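Side-chain contacts in MutT/nudix family protein (Shewanella oneidensis, PDB 3GZ5), which regulates transcription of NAD metabolism genes in response to ADP-ribose, probably sensing it with its Nudix domain and binding DNA through a winged helix domain: residues Ala111-Gln116 with Val128-Leu133; Ala27-Tyr32 with Lys38-Gln43. All coordinates share one frame; numbering follows the deposited sequence.

Contact 1 (Ala111-Gln116 with Val128-Leu133); sequences ALMSYQ and VKWWPL. With NA (sodium ion), chain D.
W130 reaches across the mixed sheet of the Nudix fold to meet M113 and Y115 of segment 111-116. Strands 22-33 and 36-43 lie between the two backbones, so the contact is made by side chains alone, and long ones are needed: even Y115 and W130, the nearest pair, have CA atoms 8.6 Å apart. The indole uses two different surfaces. One face of it takes Y115, whose CD1 stands 3.7 Å above the plane, displaced toward the rim. The planes of the phenol and the five-membered ring make 41°, an oblique pairing with centroids 5.0 Å apart. With Y115 CG anti to the backbone N (chi1 178°), the phenol ring is laid alongside the indole, the two side chains running oppositely. M113 instead comes to the edge of the six-membered ring. Its extended, unbranched chain carries the methyl CE close to the indole plane, where CE lies 3.2 Å from W130 CZ2, a tight approach. C118 touches both M113 and W130, and H33 stacks on the ring of Y115. Burial leaves the indole NE1 without a polar partner in the model, a cost of using so wide a ring to span the gap. Two residues back along the same strand, the backbone O of V128 binds a sodium ion at 2.3 Å, joined by the carbonyl oxygens of I122 and V125.

Contact 2 (Ala27-Tyr32 with Lys38-Gln43); sequences AVLFTY and KVLLVQ
The L29 and L40 side chains run alongside each other in the same direction, with methyl CD2 of L29 3.7 Å from CD2 of L40. V28 and V39 meet obliquely through CG1 of V28 and CG2 of V39, also 3.7 Å apart; these short branched side chains suit a strand and fill the space close to the backbone. F30 and V39 form a non-hydrogen-bonded antiparallel pair, the phenyl ring reaching the valine loosely. On the face opposite F30 and V39, T31 sets its methyl CG2 against K38 CB, since chi1 (-169°) turns OG1 to a hydrogen bond with M113 O. The lysine needs only its aliphatic root here, and its NZ hydrogen-bonds to H33 O.

Backbone bonds of the hairpin fix this register. T31 and K38 form a hydrogen-bonded pair, with T31 N to K38 O at 2.9 Å and K38 N to T31 O at 3.0 Å; L40 N to L29 O follows at 3.0 Å. Beyond it the strands diverge, and a water bridges them, accepting from L29 N and donating to A27 O and L40 O. Strand 104-112 flanks strand 22-33, strand 128-132 flanks strand 36-43, and helix 68-80 packs on A27, L40 and V42.

Contacts 1 and 2 have centres about 5 Å apart and belong to one sheet: the hairpin of contact 2 supplies the two inner strands, while strands 104-112 and 128-132 of contact 1 flank it. A backbone hydrogen bond joins them, A111 N to V28 O at 2.8 Å. Near the end of strand 104-112, T31 OG1 probably hydrogen-bonds to M113 O at 2.7 Å, tying the chain that carries M113 and Y115 to the hairpin. W130 rests on L29, T31 and L40, and M113 CE packs 3.3 Å from L29 CD2, so the two apolar clusters are continuous. The sodium ion bound by V128 lies about 7 Å from the nearest side-chain atom of L40.

Contact 1 (Ala111-Gln116 with Val128-Leu133)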
loop_
_atom_site.group_PDB
_atom_site.type_symbol
_atom_site.label_atom_id
_atom_site.label_comp_id
_atom_site.label_asym_id
_atom_site.label_seq_id
_atom_site.Cartn_x
_atom_site.Cartn_y
_atom_site.Cartn_z
ATOM N N ALA B 111 8.628 -0.293 9.317
ATOM C CA ALA B 111 8.400 -0.465 10.723
ATOM C C ALA B 111 8.859 0.735 11.553
ATOM O O ALA B 111 9.699 1.537 11.113
ATOM C CB ALA B 111 9.052 -1.803 11.232
ATOM N N LEU B 112 8.313 0.826 12.762
ATOM C CA LEU B 112 8.673 1.854 13.727
ATOM C C LEU B 112 8.840 1.259 15.115
ATOM O O LEU B 112 8.044 0.424 15.558
ATOM C CB LEU B 112 7.613 2.976 13.758
ATOM C CG LEU B 112 7.384 3.907 12.550
ATOM C CD1 LEU B 112 6.289 4.957 12.835
ATOM C CD2 LEU B 112 8.676 4.634 12.203
ATOM N N MET B 113 9.890 1.679 15.804
ATOM C CA MET B 113 10.071 1.315 17.204
ATOM C C MET B 113 10.837 2.407 17.926
ATOM O O MET B 113 11.418 3.275 17.291
ATOM C CB MET B 113 10.806 -0.014 17.345
ATOM C CG MET B 113 12.311 -0.028 16.997
ATOM S SD MET B 113 12.995 -1.634 17.533
ATOM C CE MET B 113 14.535 -1.620 16.712
ATOM N N SER B 114 10.861 2.357 19.253
ATOM C CA SER B 114 11.682 3.314 19.984
ATOM C C SER B 114 13.145 2.873 20.013
ATOM O O SER B 114 13.469 1.682 20.087
ATOM C CB SER B 114 11.165 3.532 21.401
ATOM O OG SER B 114 11.768 2.599 22.272
ATOM N N TYR B 115 14.020 3.861 19.968
ATOM C CA TYR B 115 15.464 3.658 19.975
ATOM C C TYR B 115 16.019 2.846 21.160
ATOM O O TYR B 115 16.823 1.948 20.938
ATOM C CB TYR B 115 16.149 5.023 19.855
ATOM C CG TYR B 115 17.651 4.997 19.898
ATOM C CD1 TYR B 115 18.397 4.798 18.738
ATOM C CD2 TYR B 115 18.337 5.210 21.100
ATOM C CE1 TYR B 115 19.780 4.797 18.772
ATOM C CE2 TYR B 115 19.725 5.205 21.142
ATOM C CZ TYR B 115 20.437 5.000 19.981
ATOM O OH TYR B 115 21.809 5.015 20.023
ATOM N N GLN B 116 15.594 3.139 22.393
ATOM C CA GLN B 116 16.174 2.470 23.584
ATOM C C GLN B 116 15.582 1.085 23.889
ATOM O O GLN B 116 16.148 0.324 24.679
ATOM C CB GLN B 116 16.122 3.357 24.837
ATOM C CG GLN B 116 17.389 4.237 25.082
ATOM C CD GLN B 116 18.692 3.430 25.295
ATOM O OE1 GLN B 116 18.698 2.361 25.936
ATOM N NE2 GLN B 116 19.805 3.952 24.754
ATOM N N VAL B 128 25.179 -4.764 12.803
ATOM C CA VAL B 128 23.859 -4.117 12.948
ATOM C C VAL B 128 23.986 -2.744 13.630
ATOM O O VAL B 128 24.462 -2.646 14.770
ATOM C CB VAL B 128 22.850 -4.996 13.761
ATOM C CG1 VAL B 128 21.450 -4.404 13.694
ATOM C CG2 VAL B 128 22.841 -6.438 13.255
ATOM N N LYS B 129 23.531 -1.697 12.946
ATOM C CA LYS B 129 23.691 -0.328 13.436
ATOM C C LYS B 129 22.541 0.602 13.027
ATOM O O LYS B 129 22.064 0.548 11.891
ATOM C CB LYS B 129 25.036 0.238 12.941
ATOM C CG LYS B 129 25.400 1.636 13.446
ATOM C CD LYS B 129 26.818 2.025 13.002
ATOM C CE LYS B 129 27.165 3.490 13.321
ATOM N NZ LYS B 129 27.476 3.728 14.778
ATOM N N TRP B 130 22.107 1.451 13.962
ATOM C CA TRP B 130 21.216 2.574 13.652
ATOM C C TRP B 130 22.000 3.664 12.936
ATOM O O TRP B 130 22.969 4.200 13.486
ATOM C CB TRP B 130 20.636 3.176 14.922
ATOM C CG TRP B 130 19.540 2.401 15.587
ATOM C CD1 TRP B 130 19.595 1.804 16.804
ATOM C CD2 TRP B 130 18.212 2.169 15.082
ATOM N NE1 TRP B 130 18.394 1.205 17.095
ATOM C CE2 TRP B 130 17.529 1.411 16.051
ATOM C CE3 TRP B 130 17.540 2.526 13.904
ATOM C CZ2 TRP B 130 16.194 1.008 15.888
ATOM C CZ3 TRP B 130 16.226 2.121 13.740
ATOM C CH2 TRP B 130 15.567 1.368 14.728
ATOM N N TRP B 131 21.569 4.006 11.724
ATOM C CA TRP B 131 22.218 5.035 10.924
ATOM C C TRP B 131 21.339 6.268 10.740
ATOM O O TRP B 131 20.165 6.132 10.429
ATOM C CB TRP B 131 22.564 4.489 9.547
ATOM C CG TRP B 131 23.675 3.495 9.544
ATOM C CD1 TRP B 131 23.567 2.133 9.638
ATOM C CD2 TRP B 131 25.069 3.782 9.424
ATOM N NE1 TRP B 131 24.812 1.556 9.593
ATOM C CE2 TRP B 131 25.753 2.544 9.457
ATOM C CE3 TRP B 131 25.812 4.972 9.291
ATOM C CZ2 TRP B 131 27.151 2.459 9.366
ATOM C CZ3 TRP B 131 27.195 4.887 9.196
ATOM C CH2 TRP B 131 27.849 3.641 9.242
ATOM N N PRO B 132 21.914 7.483 10.912
ATOM C CA PRO B 132 21.191 8.701 10.537
ATOM C C PRO B 132 20.712 8.636 9.088
ATOM O O PRO B 132 21.482 8.299 8.180
ATOM C CB PRO B 132 22.245 9.802 10.713
ATOM C CG PRO B 132 23.132 9.285 11.775
ATOM C CD PRO B 132 23.239 7.803 11.473
ATOM N N LEU B 133 19.438 8.926 8.876
ATOM C CA LEU B 133 18.877 8.838 7.540
ATOM C C LEU B 133 19.707 9.636 6.530
ATOM O O LEU B 133 19.980 9.147 5.432
ATOM C CB LEU B 133 17.421 9.289 7.528
ATOM C CG LEU B 133 16.708 9.318 6.178
ATOM C CD1 LEU B 133 16.653 7.924 5.527
ATOM C CD2 LEU B 133 15.332 9.872 6.393
HETATM NA NA NA D . 25.592 -2.364 16.735
#

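Contact 2 (Ala27-Tyr32 with Lys38-Gln43)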
loop_
_atom_site.group_PDB
_atom_site.type_symbol
_atom_site.label_atom_id
_atom_site.label_comp_id
_atom_site.label_asym_id
_atom_site.label_seq_id
_atom_site.Cartn_x
_atom_site.Cartn_y
_atom_site.Cartn_z
ATOM N N ALA B 27 12.612 -4.995 5.525
ATOM C CA ALA B 27 11.985 -3.999 6.378
ATOM C C ALA B 27 12.889 -2.787 6.494
ATOM O O ALA B 27 14.095 -2.919 6.770
ATOM C CB ALA B 27 11.738 -4.566 7.744
ATOM N N VAL B 28 12.291 -1.620 6.246
ATOM C CA VAL B 28 12.837 -0.331 6.652
ATOM C C VAL B 28 12.271 0.005 8.041
ATOM O O VAL B 28 11.106 0.394 8.187
ATOM C CB VAL B 28 12.533 0.777 5.631
ATOM C CG1 VAL B 28 13.322 2.017 5.964
ATOM C CG2 VAL B 28 12.885 0.314 4.195
ATOM N N LEU B 29 13.092 -0.209 9.063
ATOM C CA LEU B 29 12.724 0.076 10.423
ATOM C C LEU B 29 13.327 1.419 10.808
ATOM O O LEU B 29 14.557 1.577 10.778
ATOM C CB LEU B 29 13.252 -1.024 11.330
ATOM C CG LEU B 29 13.279 -0.828 12.851
ATOM C CD1 LEU B 29 11.881 -0.791 13.453
ATOM C CD2 LEU B 29 14.116 -1.953 13.495
ATOM N N PHE B 30 12.460 2.374 11.157
ATOM C CA PHE B 30 12.858 3.713 11.603
ATOM C C PHE B 30 12.671 3.857 13.088
ATOM O O PHE B 30 11.762 3.283 13.690
ATOM C CB PHE B 30 11.981 4.811 10.977
ATOM C CG PHE B 30 12.093 4.932 9.512
ATOM C CD1 PHE B 30 13.084 5.702 8.943
ATOM C CD2 PHE B 30 11.179 4.322 8.693
ATOM C CE1 PHE B 30 13.180 5.842 7.560
ATOM C CE2 PHE B 30 11.273 4.446 7.316
ATOM C CZ PHE B 30 12.283 5.216 6.753
ATOM N N THR B 31 13.529 4.676 13.672
ATOM C CA THR B 31 13.282 5.208 15.003
ATOM C C THR B 31 13.562 6.714 14.982
ATOM O O THR B 31 13.932 7.294 13.951
ATOM C CB THR B 31 14.115 4.473 16.072
ATOM O OG1 THR B 31 13.652 4.840 17.369
ATOM C CG2 THR B 31 15.609 4.802 15.953
ATOM N N TYR B 32 13.381 7.349 16.121
ATOM C CA TYR B 32 13.702 8.741 16.249
ATOM C C TYR B 32 14.626 8.931 17.447
ATOM O O TYR B 32 14.286 8.576 18.570
ATOM C CB TYR B 32 12.420 9.551 16.387
ATOM C CG TYR B 32 12.668 11.011 16.612
ATOM C CD1 TYR B 32 12.949 11.866 15.543
ATOM C CD2 TYR B 32 12.609 11.539 17.899
ATOM C CE1 TYR B 32 13.168 13.207 15.760
ATOM C CE2 TYR B 32 12.830 12.868 18.129
ATOM C CZ TYR B 32 13.110 13.697 17.066
ATOM O OH TYR B 32 13.326 15.017 17.333
ATOM N N LYS B 38 16.489 7.805 12.371
ATOM C CA LYS B 38 17.509 6.793 12.143
ATOM C C LYS B 38 16.872 5.532 11.520
ATOM O O LYS B 38 15.723 5.190 11.827
ATOM C CB LYS B 38 18.230 6.479 13.451
ATOM C CG LYS B 38 19.200 7.603 13.929
ATOM C CD LYS B 38 19.546 7.442 15.413
ATOM C CE LYS B 38 20.794 8.257 15.841
ATOM N NZ LYS B 38 20.777 9.684 15.399
ATOM N N VAL B 39 17.613 4.873 10.630
ATOM C CA VAL B 39 17.161 3.649 9.943
ATOM C C VAL B 39 18.099 2.492 10.327
ATOM O O VAL B 39 19.329 2.673 10.379
ATOM C CB VAL B 39 16.989 3.882 8.398
ATOM C CG1 VAL B 39 18.256 4.432 7.781
ATOM C CG2 VAL B 39 16.542 2.622 7.658
ATOM N N LEU B 40 17.522 1.346 10.686
ATOM C CA LEU B 40 18.317 0.178 11.071
ATOM C C LEU B 40 18.905 -0.519 9.850
ATOM O O LEU B 40 18.172 -0.888 8.939
ATOM C CB LEU B 40 17.505 -0.841 11.873
ATOM C CG LEU B 40 18.393 -1.947 12.472
ATOM C CD1 LEU B 40 19.146 -1.432 13.704
ATOM C CD2 LEU B 40 17.592 -3.172 12.842
ATOM N N LEU B 41 20.229 -0.680 9.832
ATOM C CA LEU B 41 20.919 -1.325 8.711
ATOM C C LEU B 41 21.795 -2.488 9.158
ATOM O O LEU B 41 22.186 -2.589 10.327
ATOM C CB LEU B 41 21.710 -0.325 7.876
ATOM C CG LEU B 41 20.944 0.745 7.095
ATOM C CD1 LEU B 41 21.929 1.476 6.207
ATOM C CD2 LEU B 41 19.780 0.211 6.251
ATOM N N VAL B 42 22.039 -3.391 8.210
ATOM C CA VAL B 42 22.702 -4.668 8.451
ATOM C C VAL B 42 23.769 -4.792 7.386
ATOM O O VAL B 42 23.516 -4.529 6.202
ATOM C CB VAL B 42 21.702 -5.872 8.353
ATOM C CG1 VAL B 42 22.414 -7.228 8.517
ATOM C CG2 VAL B 42 20.591 -5.731 9.377
ATOM N N GLN B 43 24.979 -5.143 7.811
ATOM C CA GLN B 43 26.075 -5.276 6.869
ATOM C C GLN B 43 26.054 -6.671 6.248
ATOM O O GLN B 43 25.936 -7.671 6.966
ATOM C CB GLN B 43 27.420 -5.007 7.540
ATOM C CG GLN B 43 28.401 -4.399 6.580
ATOM C CD GLN B 43 29.828 -4.346 7.103
ATOM O OE1 GLN B 43 30.146 -4.843 8.199
ATOM N NE2 GLN B 43 30.702 -3.752 6.305
HETATM O O HOH W 1 15.597 -1.004 8.248
#